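Local structure of PF04016 domain protein (Desulfitobacterium hafniense, 3L5O) at residues L98-N106 with G219-V227. The protein is of unknown function but combines enolase-like and Rossmann-like folds around a putative active site, with a possible role in heavy-metal chelation. Numbering follows the deposited sequence.
Sequences LAAINAYYN and GPGTPLAPV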
# COMPACT_ATOMS: atom_id res chain seq x y z
N LEU A 98 -5.67 5.71 4.70
CA LEU A 98 -5.30 4.95 3.51
C LEU A 98 -6.42 3.98 3.07
O LEU A 98 -6.64 3.81 1.88
CB LEU A 98 -3.98 4.19 3.72
CG LEU A 98 -3.44 3.38 2.53
CD1 LEU A 98 -3.25 4.23 1.26
CD2 LEU A 98 -2.12 2.73 2.93
N ALA A 99 -7.11 3.35 4.01
CA ALA A 99 -8.30 2.57 3.66
C ALA A 99 -9.35 3.40 2.86
O ALA A 99 -9.87 2.95 1.84
CB ALA A 99 -8.90 1.93 4.93
N ALA A 100 -9.58 4.65 3.27
CA ALA A 100 -10.49 5.54 2.59
C ALA A 100 -9.99 5.88 1.19
O ALA A 100 -10.74 5.83 0.22
CB ALA A 100 -10.67 6.84 3.40
N ILE A 101 -8.71 6.21 1.06
CA ILE A 101 -8.13 6.41 -0.28
C ILE A 101 -8.39 5.20 -1.19
O ILE A 101 -8.80 5.35 -2.34
CB ILE A 101 -6.62 6.70 -0.17
CG1 ILE A 101 -6.41 8.10 0.40
CG2 ILE A 101 -5.91 6.54 -1.52
CD1 ILE A 101 -5.00 8.36 0.86
N ASN A 102 -8.19 4.00 -0.64
CA ASN A 102 -8.24 2.79 -1.46
C ASN A 102 -9.67 2.38 -1.77
O ASN A 102 -9.91 1.64 -2.73
CB ASN A 102 -7.45 1.65 -0.80
CG ASN A 102 -5.94 1.88 -0.86
OD1 ASN A 102 -5.42 2.51 -1.78
ND2 ASN A 102 -5.24 1.38 0.12
N ALA A 103 -10.63 2.87 -0.98
CA ALA A 103 -12.06 2.65 -1.25
C ALA A 103 -12.46 3.35 -2.53
O ALA A 103 -13.27 2.84 -3.25
CB ALA A 103 -12.90 3.12 -0.10
N TYR A 104 -11.90 4.52 -2.82
CA TYR A 104 -12.12 5.14 -4.16
C TYR A 104 -11.30 4.39 -5.24
O TYR A 104 -11.89 3.74 -6.08
CB TYR A 104 -11.73 6.59 -4.19
CG TYR A 104 -11.83 7.17 -5.58
CD1 TYR A 104 -13.06 7.25 -6.23
CD2 TYR A 104 -10.71 7.63 -6.23
CE1 TYR A 104 -13.15 7.78 -7.51
CE2 TYR A 104 -10.79 8.16 -7.50
CZ TYR A 104 -12.00 8.23 -8.13
OH TYR A 104 -12.03 8.77 -9.38
N TYR A 105 -9.97 4.48 -5.19
CA TYR A 105 -9.13 4.02 -6.33
C TYR A 105 -9.23 2.53 -6.67
O TYR A 105 -9.11 2.13 -7.86
CB TYR A 105 -7.68 4.41 -6.10
CG TYR A 105 -7.42 5.89 -6.10
CD1 TYR A 105 -7.32 6.59 -7.30
CD2 TYR A 105 -7.27 6.60 -4.91
CE1 TYR A 105 -7.10 7.95 -7.32
CE2 TYR A 105 -7.06 7.98 -4.93
CZ TYR A 105 -6.96 8.65 -6.14
OH TYR A 105 -6.73 10.02 -6.20
N ASN A 106 -9.49 1.72 -5.64
CA ASN A 106 -9.52 0.26 -5.78
C ASN A 106 -10.93 -0.29 -5.86
O ASN A 106 -11.15 -1.49 -5.73
CB ASN A 106 -8.74 -0.46 -4.64
CG ASN A 106 -7.29 -0.01 -4.53
OD1 ASN A 106 -6.82 0.84 -5.28
ND2 ASN A 106 -6.56 -0.59 -3.57
N GLY A 219 1.65 -4.20 -1.95
CA GLY A 219 0.92 -4.69 -0.81
C GLY A 219 -0.56 -4.35 -0.97
O GLY A 219 -0.95 -3.59 -1.85
N PRO A 220 -1.38 -4.94 -0.11
CA PRO A 220 -2.83 -4.77 -0.16
C PRO A 220 -3.34 -3.33 -0.02
O PRO A 220 -4.41 -3.01 -0.55
CB PRO A 220 -3.29 -5.61 1.04
CG PRO A 220 -2.22 -6.60 1.22
CD PRO A 220 -0.97 -5.88 0.95
N GLY A 221 -2.57 -2.49 0.68
CA GLY A 221 -2.85 -1.08 0.87
C GLY A 221 -2.28 -0.13 -0.18
O GLY A 221 -2.28 1.09 0.02
N THR A 222 -1.87 -0.66 -1.31
CA THR A 222 -1.40 0.15 -2.42
C THR A 222 -2.60 0.69 -3.18
O THR A 222 -3.47 -0.08 -3.62
CB THR A 222 -0.58 -0.71 -3.37
OG1 THR A 222 0.55 -1.27 -2.66
CG2 THR A 222 -0.02 0.13 -4.51
N PRO A 223 -2.68 2.02 -3.31
CA PRO A 223 -3.68 2.64 -4.17
C PRO A 223 -3.36 2.46 -5.64
O PRO A 223 -2.22 2.66 -6.06
CB PRO A 223 -3.64 4.14 -3.76
CG PRO A 223 -2.71 4.24 -2.59
CD PRO A 223 -1.85 3.02 -2.60
N LEU A 224 -4.36 2.08 -6.42
CA LEU A 224 -4.21 1.82 -7.83
C LEU A 224 -4.49 3.11 -8.61
O LEU A 224 -5.40 3.19 -9.45
CB LEU A 224 -5.12 0.66 -8.22
CG LEU A 224 -4.76 -0.68 -7.53
CD1 LEU A 224 -5.86 -1.68 -7.67
CD2 LEU A 224 -3.45 -1.28 -8.06
N ALA A 225 -3.64 4.10 -8.30
CA ALA A 225 -3.85 5.50 -8.60
C ALA A 225 -2.72 5.94 -9.54
O ALA A 225 -1.61 6.29 -9.08
CB ALA A 225 -3.78 6.29 -7.32
N PRO A 226 -2.99 5.89 -10.85
CA PRO A 226 -1.99 6.27 -11.86
C PRO A 226 -1.37 7.64 -11.64
O PRO A 226 -0.30 7.87 -12.17
CB PRO A 226 -2.78 6.26 -13.16
CG PRO A 226 -3.93 5.35 -12.92
CD PRO A 226 -4.25 5.44 -11.45
N VAL A 227 -2.02 8.54 -10.90
CA VAL A 227 -1.42 9.82 -10.55
C VAL A 227 -0.07 9.63 -9.83
O VAL A 227 0.86 10.42 -9.98
CB VAL A 227 -2.41 10.71 -9.72
CG1 VAL A 227 -2.52 10.23 -8.28
CG2 VAL A 227 -2.01 12.18 -9.76
O HOH W 1 -7.95 3.64 -9.80
O HOH W 2 -6.95 -1.70 -0.73
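Asn102 in the last turn of helix 91-105 and Asn106 just past its end hold the loop that follows strand 214-218 in a buried contact made by side-chain amides on backbone groups. It joins a helix of the N-terminal, probably enolase-like, part to a loop at the end of a parallel strand in what is probably the Rossmann-like part. With CG anti to its carbonyl carbon (chi1 -57°), Asn106 turns its amide onto the loop and grips it twice: OD1 accepts from Leu224 N at 3.0 Å, in the plane of the amide carbonyl, while ND2 donates to Thr222 O at 3.1 Å, nearly straight at 165°. The two bonds straddle Pro223, which has no N-H to offer, and together fix which way round the amide lies. With an alanine in place of Asn106, Leu224 N and Thr222 O would probably lose these partners and the loop between them could shift. Asn102 ND2 reaches Gly221 O at 3.0 Å from above the carbonyl plane, and donates also to Leu57 O; its OD1 lies against Pro223 CA and CB. Leu98 CD1 and Ile101 CG2 pack on the Pro223 ring. Ala225 CB sits over one face of the Tyr105 ring, a CH-pi contact 3.8 Å from the centroid, and Tyr105 OH is hydrogen-bonded to Met27 O. Gly219 pairs with Ser237 of strand 235-241, while helix 79-83, strand 46-51 and, at Leu98, helix 195-199 flank the helix.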